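PDB 5UJU: NAD-dependent aldehyde dehydrogenase from Burkholderia multivorans, which probably oxidises aldehydes to carboxylic acids, using NAD+ as the electron acceptor. Local coordinates for residues A[34-39]-A[160-165]; A[39-44]-A[151-156]; A[53-58]-A[137-142]; A[124-129]-A[252-257]; A[396-401]-A[434-439]. All blocks are in the same frame, centred on the assembly; numbering follows the deposited sequence. Where two conformers were deposited one is given.

Overall arrangement
Packing runs from contact 4 through contacts 1 and 2 to contact 3, while contact 5 stands apart. Contact 4 joins contact 1 through Leu124 and Leu127, which pack on Ala164 and Leu165. Contacts 1 and 2 share Glu39, their centres about 11 Å apart, and lay the chain from 34 to 44 over two successive helices. From contact 2 the packing continues to contact 3, about 12 Å away between centres, where Ala138 meets Ala152 and Phe153. Contact 5 is about 19 Å from contact 3 and about 20 Å from contact 2, centre to centre, and the side chain of Ile401 lies about 10 Å from the sodium ion bound at Gly348 and Gly458.

Contact 1: residues A[34-39]-A[160-165]; sequences WSPFAE and AQDRAL
The Phe37 ring presents one face to Gln161, whose CB stands 4.0 Å from the ring centroid of Phe37 in a CH-pi contact, 29° off the normal. Pro36 CG lies over the opposite face, shifted toward the rim. At the edge of the same ring, near its plane, come Asp162 OD1, 3.4 Å from Phe37 CD2, and Leu165 CB. Pro36 serves a second aromatic group as well, its CD resting over a face of Trp34. The Trp34 ring meets Leu165 obliquely, with CH2 of Trp34 3.7 Å from CD2 of Leu165. The same methyl presses on the proline, Pro36 CG to Leu165 CD2 being a tight 3.4 Å. With Leu165 CG anti to the backbone N (chi1 -179°), the branch is carried out to both rings.

The loop between helices 18-30 and 43-46 is here laid along helix 158-175, and its residues cover one side of that helix in the aldehyde dehydrogenase fold. Trp34 also packs on helix 18-30, and Phe528 meets its ring edge-to-face.

Asp162 holds the polar part of the contact. Ser35 OG lies 2.7 Å from Asp162 OD1 and 2.9 Å from Asp162 OD2, close to both carboxylate oxygens. Water 1 donates to Phe37 O and to Asp162 OD2, so the carboxylate also reaches the loop backbone through solvent. The amide end of Gln161 turns to other partners, Asn131 and Ser134.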
# COMPACT_ATOMS: atom_id res chain seq x y z
N TRP A 34 -24.40 -10.27 -1.18
CA TRP A 34 -24.77 -10.00 0.20
C TRP A 34 -24.79 -8.50 0.45
O TRP A 34 -23.95 -7.76 -0.09
CB TRP A 34 -23.82 -10.67 1.20
CG TRP A 34 -24.20 -10.42 2.64
CD1 TRP A 34 -25.24 -10.99 3.33
CD2 TRP A 34 -23.57 -9.50 3.54
NE1 TRP A 34 -25.27 -10.49 4.62
CE2 TRP A 34 -24.26 -9.58 4.77
CE3 TRP A 34 -22.48 -8.63 3.43
CZ2 TRP A 34 -23.90 -8.82 5.88
CZ3 TRP A 34 -22.12 -7.88 4.53
CH2 TRP A 34 -22.83 -7.98 5.75
N SER A 35 -25.75 -8.05 1.26
CA SER A 35 -25.89 -6.67 1.70
C SER A 35 -26.72 -6.61 2.97
O SER A 35 -27.85 -7.11 2.99
CB SER A 35 -26.55 -5.79 0.64
OG SER A 35 -26.84 -4.51 1.19
N PRO A 36 -26.21 -6.01 4.06
CA PRO A 36 -27.03 -5.88 5.27
C PRO A 36 -27.98 -4.70 5.23
O PRO A 36 -28.77 -4.54 6.17
CB PRO A 36 -25.97 -5.68 6.37
CG PRO A 36 -24.90 -4.90 5.66
CD PRO A 36 -24.87 -5.42 4.23
N PHE A 37 -27.91 -3.86 4.20
CA PHE A 37 -28.72 -2.65 4.12
C PHE A 37 -29.70 -2.80 2.97
O PHE A 37 -29.30 -2.97 1.82
CB PHE A 37 -27.82 -1.42 3.95
CG PHE A 37 -26.77 -1.27 5.05
CD1 PHE A 37 -27.15 -1.08 6.37
CD2 PHE A 37 -25.41 -1.31 4.75
CE1 PHE A 37 -26.19 -0.93 7.39
CE2 PHE A 37 -24.44 -1.17 5.75
CZ PHE A 37 -24.82 -0.98 7.07
N ALA A 38 -30.99 -2.77 3.30
CA ALA A 38 -32.04 -2.99 2.30
C ALA A 38 -32.03 -1.88 1.27
O ALA A 38 -32.23 -0.71 1.61
CB ALA A 38 -33.40 -3.09 2.98
N GLU A 39 -31.80 -2.24 0.01
CA GLU A 39 -31.72 -1.23 -1.04
C GLU A 39 -33.09 -0.72 -1.47
O GLU A 39 -33.16 0.36 -2.07
CB GLU A 39 -30.96 -1.78 -2.25
CG GLU A 39 -31.69 -2.90 -2.94
CD GLU A 39 -31.01 -3.32 -4.23
OE1 GLU A 39 -29.86 -2.90 -4.47
OE2 GLU A 39 -31.65 -4.04 -5.01
N ALA A 160 -23.98 2.97 -0.76
CA ALA A 160 -22.81 3.63 -0.19
C ALA A 160 -22.48 3.04 1.16
O ALA A 160 -21.30 2.83 1.48
CB ALA A 160 -23.04 5.14 -0.06
N GLN A 161 -23.51 2.77 1.97
CA GLN A 161 -23.30 2.12 3.26
C GLN A 161 -22.71 0.73 3.09
O GLN A 161 -21.83 0.33 3.86
CB GLN A 161 -24.64 2.10 4.01
CG GLN A 161 -25.15 3.50 4.34
CD GLN A 161 -26.65 3.60 4.34
OE1 GLN A 161 -27.35 2.59 4.33
NE2 GLN A 161 -27.16 4.83 4.38
N ASP A 162 -23.14 -0.01 2.05
CA ASP A 162 -22.49 -1.27 1.70
C ASP A 162 -20.98 -1.08 1.49
O ASP A 162 -20.16 -1.84 2.02
CB ASP A 162 -23.11 -1.85 0.42
CG ASP A 162 -24.47 -2.48 0.65
OD1 ASP A 162 -24.80 -2.84 1.80
OD2 ASP A 162 -25.21 -2.62 -0.36
N ARG A 163 -20.60 -0.08 0.69
CA ARG A 163 -19.19 0.13 0.37
C ARG A 163 -18.41 0.59 1.59
O ARG A 163 -17.23 0.27 1.74
CB ARG A 163 -19.05 1.14 -0.78
CG ARG A 163 -19.44 0.60 -2.17
CD ARG A 163 -18.44 -0.45 -2.67
NE ARG A 163 -18.79 -0.99 -3.99
CZ ARG A 163 -18.07 -1.89 -4.66
NH1 ARG A 163 -16.94 -2.38 -4.14
NH2 ARG A 163 -18.47 -2.32 -5.86
N ALA A 164 -19.05 1.39 2.45
CA ALA A 164 -18.41 1.74 3.73
C ALA A 164 -18.18 0.49 4.57
O ALA A 164 -17.07 0.27 5.07
CB ALA A 164 -19.28 2.76 4.48
N LEU A 165 -19.19 -0.36 4.68
CA LEU A 165 -19.07 -1.57 5.48
C LEU A 165 -18.01 -2.51 4.91
O LEU A 165 -17.25 -3.14 5.65
CB LEU A 165 -20.42 -2.29 5.54
CG LEU A 165 -20.39 -3.57 6.39
CD1 LEU A 165 -20.44 -3.22 7.84
CD2 LEU A 165 -21.53 -4.50 6.05
O HOH W 1 -27.70 -2.29 -0.51

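Contact 2: residues A[39-44]-A[151-156]; sequences EMPSPK and MAFQAG
Pro41 and Phe153 supply the apolar part of the contact. Pro41 CB sits over the centre of the Phe153 ring, 3.7 Å from the centroid and only 10° off the normal, a CH-pi contact almost along the ring normal. Phe153 CG is anti to its own backbone N (chi1 -179°), which carries the ring off helix 149-156 and under the proline. Pro41 is also the centre of an inverse gamma turn, a tight bend just ahead of helix 43-46, where Ser42 takes the N-cap position. Phe135 of helix 134-145 meets the Phe153 ring too and touches Pro41.

The polar part gathers on one backbone oxygen. Glu39 O lies in the plane of the Phe153 ring, at its edge, 3.4 Å from Phe153 CE2. Gln154 NE2 donates to the same Glu39 O over 3.4 Å, a weak bond bent to 132°. The amide chain of Gln154, extended beyond CG, runs beside the Met40 side chain in the same direction, with Met40 SD 3.7 Å from Gln154 NE2.

The Glu39 carboxylate has its partners elsewhere: OE1 bonds to His159, and OE2 forms a salt bridge with Lys186 of the second subunit. Across the contact, Glu39 O meets a weak, bent N-H and an aromatic edge, which implies that the join rests mainly on the apolar packing of Pro41 against Phe153.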
# COMPACT_ATOMS: atom_id res chain seq x y z
N GLU A 39 -31.80 -2.24 0.01
CA GLU A 39 -31.72 -1.23 -1.04
C GLU A 39 -33.09 -0.72 -1.47
O GLU A 39 -33.16 0.36 -2.07
CB GLU A 39 -30.96 -1.78 -2.25
CG GLU A 39 -31.69 -2.90 -2.94
CD GLU A 39 -31.01 -3.32 -4.23
OE1 GLU A 39 -29.86 -2.90 -4.47
OE2 GLU A 39 -31.65 -4.04 -5.01
N MET A 40 -34.17 -1.45 -1.19
CA MET A 40 -35.43 -0.85 -1.59
C MET A 40 -35.97 0.06 -0.49
O MET A 40 -35.93 -0.30 0.69
CB MET A 40 -36.47 -1.92 -1.92
CG MET A 40 -36.08 -2.80 -3.10
SD MET A 40 -35.75 -1.87 -4.60
CE MET A 40 -37.36 -1.12 -4.92
N PRO A 41 -36.48 1.26 -0.87
CA PRO A 41 -37.06 2.20 0.12
C PRO A 41 -38.45 1.77 0.57
O PRO A 41 -39.43 2.52 0.45
CB PRO A 41 -37.06 3.52 -0.66
CG PRO A 41 -37.28 3.10 -2.09
CD PRO A 41 -36.54 1.79 -2.24
N SER A 42 -38.54 0.56 1.12
CA SER A 42 -39.79 -0.11 1.44
C SER A 42 -40.31 0.33 2.81
O SER A 42 -39.53 0.47 3.75
CB SER A 42 -39.60 -1.62 1.45
OG SER A 42 -38.91 -2.02 2.63
N PRO A 43 -41.62 0.55 2.95
CA PRO A 43 -42.17 0.87 4.28
C PRO A 43 -41.95 -0.24 5.29
O PRO A 43 -41.83 0.04 6.49
CB PRO A 43 -43.66 1.09 4.00
CG PRO A 43 -43.78 1.31 2.52
CD PRO A 43 -42.67 0.49 1.92
N LYS A 44 -41.88 -1.50 4.84
CA LYS A 44 -41.62 -2.61 5.74
C LYS A 44 -40.33 -2.41 6.53
O LYS A 44 -40.29 -2.62 7.75
CB LYS A 44 -41.56 -3.92 4.95
N MET A 151 -32.33 6.35 -7.47
CA MET A 151 -30.87 6.22 -7.46
C MET A 151 -30.25 7.00 -6.31
O MET A 151 -29.26 6.56 -5.71
CB MET A 151 -30.28 6.68 -8.79
CG MET A 151 -28.76 6.68 -8.78
SD MET A 151 -28.00 7.19 -10.34
CE MET A 151 -28.44 5.78 -11.35
N ALA A 152 -30.78 8.18 -6.02
CA ALA A 152 -30.24 8.95 -4.90
C ALA A 152 -30.34 8.15 -3.61
O ALA A 152 -29.38 8.10 -2.83
CB ALA A 152 -30.97 10.28 -4.78
N PHE A 153 -31.46 7.45 -3.41
CA PHE A 153 -31.61 6.60 -2.23
C PHE A 153 -30.62 5.44 -2.25
O PHE A 153 -29.86 5.24 -1.30
CB PHE A 153 -33.05 6.09 -2.16
CG PHE A 153 -33.32 5.22 -0.97
CD1 PHE A 153 -33.72 5.78 0.25
CD2 PHE A 153 -33.18 3.84 -1.06
CE1 PHE A 153 -33.96 4.98 1.36
CE2 PHE A 153 -33.43 3.03 0.05
CZ PHE A 153 -33.81 3.60 1.26
N GLN A 154 -30.62 4.65 -3.32
CA GLN A 154 -29.76 3.47 -3.37
C GLN A 154 -28.29 3.85 -3.38
O GLN A 154 -27.52 3.43 -2.51
CB GLN A 154 -30.10 2.62 -4.59
CG GLN A 154 -31.52 2.13 -4.60
CD GLN A 154 -31.70 0.99 -5.59
OE1 GLN A 154 -30.88 0.79 -6.49
NE2 GLN A 154 -32.77 0.22 -5.41
N ALA A 155 -27.89 4.67 -4.36
CA ALA A 155 -26.48 5.03 -4.46
C ALA A 155 -26.03 5.92 -3.32
O ALA A 155 -24.87 5.84 -2.89
CB ALA A 155 -26.21 5.71 -5.81
N GLY A 156 -26.90 6.79 -2.81
CA GLY A 156 -26.48 7.66 -1.72
C GLY A 156 -26.59 7.02 -0.36
O GLY A 156 -25.84 7.36 0.55

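Contact 3: residues A[53-58]-A[137-142]; sequences DGEAAF and IAYSVM
Tyr139 lays its ring against Glu55, whose CG stands over one face of the ring, 4.2 Å from the centroid of Tyr139 and offset toward the rim. The two belong to a helix pair, 50-60 against 134-145, with local axes 8.6 Å apart and crossing at -53°. Glu55 is extended, and its carboxylate plane is stacked at 23° to the ring. The closest touch is between Glu55 CB and Tyr139 CE2, 3.4 Å. The preceding residue, Gly54, brings its backbone against the same ring, with Gly54 C 4.0 Å from Tyr139 CD2.

Phe58 comes at the other end of Tyr139 and crosses it at about a right angle. Tyr139 CB lies over a face of the Phe58 ring, 3.5 Å from Phe58 CG, and Tyr139 O stands over the Phe58 rim. The outer end of the tyrosine is held by Asn51, earlier on helix 50-60, whose ND2 bonds to the OH. His143 of the tyrosine's own helix meets the Phe58 ring, and Phe149, from outside the pair, meets that of Tyr139. Beside Phe58, Ser140 turns its hydroxyl back into its own helix, OG donating over 2.8 Å to Ile137 O, a carbonyl that also accepts from Val141 N.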
# COMPACT_ATOMS: atom_id res chain seq x y z
N ASP A 53 -40.80 11.42 6.87
CA ASP A 53 -39.87 11.91 7.89
C ASP A 53 -38.54 12.30 7.28
O ASP A 53 -37.93 13.30 7.69
CB ASP A 53 -39.65 10.85 8.97
CG ASP A 53 -40.92 10.51 9.72
OD1 ASP A 53 -41.91 11.26 9.62
OD2 ASP A 53 -40.92 9.47 10.42
N GLY A 54 -38.05 11.52 6.32
CA GLY A 54 -36.81 11.87 5.67
C GLY A 54 -36.92 13.19 4.94
O GLY A 54 -36.04 14.05 5.04
N GLU A 55 -38.02 13.38 4.20
CA GLU A 55 -38.19 14.62 3.46
C GLU A 55 -38.31 15.81 4.40
O GLU A 55 -37.77 16.89 4.13
CB GLU A 55 -39.41 14.55 2.53
CG GLU A 55 -39.53 15.79 1.61
CD GLU A 55 -40.73 15.76 0.64
OE1 GLU A 55 -41.53 14.80 0.70
OE2 GLU A 55 -40.86 16.70 -0.18
N ALA A 56 -39.01 15.65 5.54
CA ALA A 56 -39.08 16.74 6.50
C ALA A 56 -37.71 17.09 7.05
O ALA A 56 -37.37 18.27 7.20
CB ALA A 56 -40.04 16.39 7.64
N ALA A 57 -36.88 16.08 7.34
CA ALA A 57 -35.52 16.34 7.81
C ALA A 57 -34.71 17.08 6.76
O ALA A 57 -33.93 17.98 7.09
CB ALA A 57 -34.83 15.02 8.19
N PHE A 58 -34.86 16.70 5.49
CA PHE A 58 -34.15 17.42 4.44
C PHE A 58 -34.58 18.88 4.38
O PHE A 58 -33.74 19.78 4.33
CB PHE A 58 -34.39 16.72 3.09
CG PHE A 58 -34.03 17.57 1.92
CD1 PHE A 58 -32.70 17.82 1.62
CD2 PHE A 58 -35.01 18.08 1.09
CE1 PHE A 58 -32.36 18.59 0.52
CE2 PHE A 58 -34.68 18.84 -0.02
CZ PHE A 58 -33.36 19.10 -0.29
N ILE A 137 -30.81 11.43 3.76
CA ILE A 137 -29.63 11.46 2.91
C ILE A 137 -30.02 11.37 1.42
O ILE A 137 -29.45 12.06 0.57
CB ILE A 137 -28.67 10.34 3.33
CG1 ILE A 137 -28.10 10.64 4.73
CG2 ILE A 137 -27.53 10.17 2.32
CD1 ILE A 137 -27.30 9.49 5.34
N ALA A 138 -31.02 10.56 1.09
CA ALA A 138 -31.43 10.45 -0.31
C ALA A 138 -31.85 11.80 -0.87
O ALA A 138 -31.43 12.19 -1.97
CB ALA A 138 -32.56 9.44 -0.45
N TYR A 139 -32.69 12.54 -0.14
CA TYR A 139 -33.12 13.85 -0.61
C TYR A 139 -31.94 14.82 -0.73
O TYR A 139 -31.89 15.63 -1.67
CB TYR A 139 -34.20 14.42 0.31
CG TYR A 139 -35.55 13.80 0.04
CD1 TYR A 139 -36.22 14.05 -1.15
CD2 TYR A 139 -36.17 12.97 0.98
CE1 TYR A 139 -37.46 13.48 -1.41
CE2 TYR A 139 -37.41 12.40 0.73
CZ TYR A 139 -38.05 12.66 -0.48
OH TYR A 139 -39.28 12.11 -0.75
N SER A 140 -30.98 14.75 0.19
CA SER A 140 -29.84 15.66 0.08
C SER A 140 -28.98 15.34 -1.13
O SER A 140 -28.39 16.25 -1.72
CB SER A 140 -29.00 15.60 1.36
OG SER A 140 -28.25 14.40 1.45
N VAL A 141 -28.88 14.07 -1.50
CA VAL A 141 -28.14 13.68 -2.70
C VAL A 141 -28.90 14.12 -3.95
O VAL A 141 -28.31 14.67 -4.89
CB VAL A 141 -27.87 12.16 -2.66
CG1 VAL A 141 -27.48 11.62 -4.06
CG2 VAL A 141 -26.78 11.86 -1.61
N MET A 142 -30.22 13.90 -3.97
CA MET A 142 -31.04 14.29 -5.10
C MET A 142 -30.88 15.77 -5.42
O MET A 142 -30.65 16.15 -6.57
CB MET A 142 -32.51 13.96 -4.81
CG MET A 142 -33.50 14.40 -5.89
SD MET A 142 -35.20 13.95 -5.50
CE MET A 142 -36.05 14.80 -6.82

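Contact 4: residues A[124-129]-A[252-257]; sequences LEILAR and RIARDV
Arg129 starts out with CG beside its backbone N and then runs extended to NE, bringing its guanidinium over Val257 of the facing helix. Glu125, one turn earlier, sets out anti to its backbone N but bends at chi2 (66°), which returns its carboxylate to the same arginine. Val257 CG2 then lies on one face of the guanidinium, 3.7 Å from Arg129 NE, and nearer the backbone Arg129 CB meets Ile253 CG2 at 3.6 Å.

Helices 97-132 and 245-260 cross with an angle of 132° between their N-to-C directions, their local axes 9.2 Å apart. In the middle Ile126 reaches across: its CG1 is 3.6 Å from Val257 CB, and its CD1 is 3.8 Å from Ala254 CB.

The polar end of Arg129 is bound within its own helix. Arg129 NE donates to Glu125 OE2 over 2.8 Å at 162°, in the guanidinium plane and to the anti lone pair of that oxygen. Arg129 NH2 has Glu260 as a further partner, and Glu125 OE1 is met by Lys16 and His17. Water 2, also in the plane, links Arg129 NH1 to Asp256 OD2. The arginine charge is thus probably balanced by Glu125 and Glu260, while a methyl covers a face.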
# COMPACT_ATOMS: atom_id res chain seq x y z
N LEU A 124 -19.17 0.75 12.78
CA LEU A 124 -20.37 -0.02 12.45
C LEU A 124 -21.62 0.64 13.01
O LEU A 124 -22.69 0.56 12.39
CB LEU A 124 -20.24 -1.45 12.98
CG LEU A 124 -19.05 -2.22 12.40
CD1 LEU A 124 -18.83 -3.57 13.10
CD2 LEU A 124 -19.21 -2.39 10.90
N GLU A 125 -21.51 1.28 14.17
CA GLU A 125 -22.65 1.99 14.73
C GLU A 125 -23.00 3.21 13.90
O GLU A 125 -24.19 3.49 13.68
CB GLU A 125 -22.35 2.38 16.18
CG GLU A 125 -23.42 3.26 16.83
CD GLU A 125 -24.77 2.57 17.03
OE1 GLU A 125 -24.83 1.32 17.03
OE2 GLU A 125 -25.77 3.30 17.20
N ILE A 126 -21.99 3.95 13.44
CA ILE A 126 -22.26 5.07 12.54
C ILE A 126 -23.03 4.59 11.31
O ILE A 126 -24.03 5.18 10.91
CB ILE A 126 -20.95 5.78 12.14
CG1 ILE A 126 -20.28 6.44 13.36
CG2 ILE A 126 -21.21 6.77 10.99
CD1 ILE A 126 -18.86 6.92 13.10
N LEU A 127 -22.58 3.47 10.72
CA LEU A 127 -23.24 2.93 9.52
C LEU A 127 -24.70 2.55 9.80
O LEU A 127 -25.58 2.78 8.96
CB LEU A 127 -22.47 1.72 8.98
CG LEU A 127 -21.10 2.11 8.40
CD1 LEU A 127 -20.35 0.91 7.84
CD2 LEU A 127 -21.33 3.14 7.32
N ALA A 128 -24.97 1.97 10.98
CA ALA A 128 -26.34 1.65 11.34
C ALA A 128 -27.20 2.90 11.36
O ALA A 128 -28.32 2.90 10.85
CB ALA A 128 -26.37 0.94 12.70
N ARG A 129 -26.67 3.99 11.93
CA ARG A 129 -27.44 5.23 12.00
C ARG A 129 -27.56 5.89 10.64
O ARG A 129 -28.58 6.52 10.33
CB ARG A 129 -26.81 6.17 13.02
CG ARG A 129 -26.69 5.56 14.42
CD ARG A 129 -26.53 6.62 15.50
NE ARG A 129 -26.28 6.00 16.81
CZ ARG A 129 -26.07 6.68 17.93
NH1 ARG A 129 -26.08 8.01 17.92
NH2 ARG A 129 -25.84 6.03 19.06
N ARG A 252 -22.23 14.84 10.85
CA ARG A 252 -23.05 15.06 12.04
C ARG A 252 -23.34 13.74 12.76
O ARG A 252 -23.20 13.64 13.99
CB ARG A 252 -24.36 15.75 11.65
CG ARG A 252 -25.34 16.05 12.81
CD ARG A 252 -26.79 16.26 12.29
NE ARG A 252 -27.46 15.00 11.92
CZ ARG A 252 -28.38 14.89 10.97
NH1 ARG A 252 -28.77 15.95 10.27
NH2 ARG A 252 -28.92 13.70 10.71
N ILE A 253 -23.75 12.72 12.01
CA ILE A 253 -24.09 11.44 12.61
C ILE A 253 -22.84 10.76 13.17
O ILE A 253 -22.87 10.19 14.27
CB ILE A 253 -24.83 10.56 11.59
CG1 ILE A 253 -26.20 11.17 11.28
CG2 ILE A 253 -25.00 9.16 12.13
CD1 ILE A 253 -26.99 10.43 10.16
N ALA A 254 -21.71 10.84 12.45
CA ALA A 254 -20.46 10.30 12.97
C ALA A 254 -20.09 10.94 14.30
O ALA A 254 -19.69 10.24 15.24
CB ALA A 254 -19.32 10.53 11.97
N ARG A 255 -20.21 12.26 14.40
CA ARG A 255 -19.85 12.98 15.62
C ARG A 255 -20.76 12.61 16.78
O ARG A 255 -20.31 12.53 17.93
CB ARG A 255 -19.91 14.49 15.35
CG ARG A 255 -18.83 14.97 14.38
CD ARG A 255 -19.01 16.43 14.04
NE ARG A 255 -18.87 17.30 15.21
CZ ARG A 255 -17.70 17.79 15.63
NH1 ARG A 255 -16.58 17.48 14.99
NH2 ARG A 255 -17.65 18.57 16.70
N ASP A 256 -22.04 12.39 16.49
CA ASP A 256 -22.97 11.90 17.50
C ASP A 256 -22.47 10.61 18.13
O ASP A 256 -22.43 10.47 19.35
CB ASP A 256 -24.34 11.66 16.87
CG ASP A 256 -25.11 12.93 16.63
OD1 ASP A 256 -24.70 13.99 17.15
OD2 ASP A 256 -26.14 12.86 15.93
N VAL A 257 -22.12 9.64 17.28
CA VAL A 257 -21.69 8.34 17.77
C VAL A 257 -20.40 8.47 18.56
O VAL A 257 -20.26 7.89 19.65
CB VAL A 257 -21.52 7.36 16.59
CG1 VAL A 257 -20.92 6.06 17.07
CG2 VAL A 257 -22.87 7.13 15.89
O HOH W 2 -27.00 9.84 15.77

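Contact 5: residues A[396-401]-A[434-439]; sequences ELIGAI and ARVRTP
The end of helix 391-398 packs against the chain leading into strand 440-445, which pairs antiparallel with strand 418-421 at the edge of the mixed sheet within this chain. Ile401 N donates to Arg435 O over 2.8 Å, nearly straight at 168°. In return Arg435 NH1 reaches Ile401 O at 2.8 Å; this oxygen lies in the guanidinium plane, while NH1 is tilted 28° from the carbonyl plane. The two bonds fasten Ile401 at both its backbone N-H and its C=O. The chain of Arg435 bends at chi3 (-64°) and crosses Ile401 at about a right angle, with Arg435 CD 3.7 Å from Ile401 CB; its NE forms a salt bridge with Asp404.

The helix stops at Gly399, whose positive phi turns the chain away from helical geometry, and Gly399 O accepts from water 3. The same water takes the N-H of Arg437, bridging the two segments.

Ile398 CD1 lies 3.6 Å from Val436 CG1, the two side chains crossing at about a right angle. Further along, Ile401 CG1 comes 3.8 Å from Arg437 CG, so the arginine brings its aliphatic part to the isoleucine while its NH1 makes a weak bond to Val436 O.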
# COMPACT_ATOMS: atom_id res chain seq x y z
N GLU A 396 -37.40 9.73 -14.05
CA GLU A 396 -36.87 8.88 -13.00
C GLU A 396 -35.65 8.09 -13.46
O GLU A 396 -34.88 7.61 -12.62
CB GLU A 396 -37.96 7.95 -12.49
CG GLU A 396 -39.16 8.71 -11.89
CD GLU A 396 -38.75 9.78 -10.85
OE1 GLU A 396 -37.78 9.58 -10.09
OE2 GLU A 396 -39.45 10.82 -10.76
N LEU A 397 -35.44 7.98 -14.77
CA LEU A 397 -34.28 7.29 -15.32
C LEU A 397 -33.10 8.23 -15.51
O LEU A 397 -31.99 7.93 -15.07
CB LEU A 397 -34.66 6.61 -16.66
CG LEU A 397 -33.53 6.06 -17.54
CD1 LEU A 397 -32.70 5.05 -16.81
CD2 LEU A 397 -34.11 5.43 -18.80
N ILE A 398 -33.31 9.38 -16.15
CA ILE A 398 -32.17 10.21 -16.52
C ILE A 398 -31.81 11.23 -15.43
O ILE A 398 -30.67 11.72 -15.43
CB ILE A 398 -32.41 10.91 -17.87
CG1 ILE A 398 -33.53 11.94 -17.76
CG2 ILE A 398 -32.76 9.86 -18.95
CD1 ILE A 398 -33.89 12.59 -19.10
N GLY A 399 -32.71 11.53 -14.51
CA GLY A 399 -32.36 12.48 -13.47
C GLY A 399 -32.09 13.84 -14.07
O GLY A 399 -32.57 14.19 -15.16
N ALA A 400 -31.26 14.62 -13.39
CA ALA A 400 -30.98 15.99 -13.79
C ALA A 400 -29.49 16.16 -14.04
O ALA A 400 -28.66 15.43 -13.51
CB ALA A 400 -31.46 16.99 -12.72
N ILE A 401 -29.17 17.16 -14.86
CA ILE A 401 -27.79 17.47 -15.20
C ILE A 401 -27.16 18.27 -14.05
O ILE A 401 -27.73 19.26 -13.59
CB ILE A 401 -27.74 18.25 -16.52
CG1 ILE A 401 -28.33 17.42 -17.67
CG2 ILE A 401 -26.34 18.69 -16.83
CD1 ILE A 401 -27.52 16.20 -18.02
N ALA A 434 -35.99 22.47 -13.26
CA ALA A 434 -34.98 21.43 -13.31
C ALA A 434 -34.20 21.51 -14.63
O ALA A 434 -34.73 21.94 -15.66
CB ALA A 434 -35.61 20.05 -13.16
N ARG A 435 -32.93 21.10 -14.57
CA ARG A 435 -32.01 21.06 -15.71
C ARG A 435 -31.96 19.62 -16.21
O ARG A 435 -31.29 18.77 -15.62
CB ARG A 435 -30.63 21.57 -15.30
CG ARG A 435 -29.61 21.70 -16.43
CD ARG A 435 -28.20 21.83 -15.87
NE ARG A 435 -28.04 23.06 -15.11
CZ ARG A 435 -27.79 23.11 -13.80
NH1 ARG A 435 -27.67 22.00 -13.09
NH2 ARG A 435 -27.68 24.29 -13.20
N VAL A 436 -32.69 19.33 -17.29
CA VAL A 436 -32.83 17.96 -17.79
C VAL A 436 -32.46 17.96 -19.27
O VAL A 436 -33.01 18.76 -20.04
CB VAL A 436 -34.26 17.42 -17.59
CG1 VAL A 436 -34.37 15.95 -18.03
CG2 VAL A 436 -34.73 17.58 -16.15
N ARG A 437 -31.57 17.04 -19.67
CA ARG A 437 -31.12 16.90 -21.05
C ARG A 437 -31.01 15.43 -21.42
O ARG A 437 -30.50 14.63 -20.64
CB ARG A 437 -29.73 17.53 -21.24
CG ARG A 437 -29.58 18.98 -20.87
CD ARG A 437 -30.38 19.85 -21.80
NE ARG A 437 -29.98 21.26 -21.72
CZ ARG A 437 -30.56 22.15 -20.92
NH1 ARG A 437 -31.56 21.77 -20.14
NH2 ARG A 437 -30.14 23.41 -20.92
N THR A 438 -31.47 15.09 -22.63
CA THR A 438 -31.43 13.70 -23.11
C THR A 438 -30.07 13.39 -23.72
O THR A 438 -29.31 14.31 -24.03
CB THR A 438 -32.55 13.46 -24.14
OG1 THR A 438 -32.37 14.32 -25.28
CG2 THR A 438 -33.90 13.73 -23.51
N PRO A 439 -29.73 12.11 -23.89
CA PRO A 439 -28.38 11.78 -24.37
C PRO A 439 -28.13 12.19 -25.81
O PRO A 439 -29.02 12.18 -26.68
CB PRO A 439 -28.32 10.25 -24.23
CG PRO A 439 -29.34 9.92 -23.18
CD PRO A 439 -30.44 10.91 -23.41
O HOH W 3 -31.13 15.11 -17.51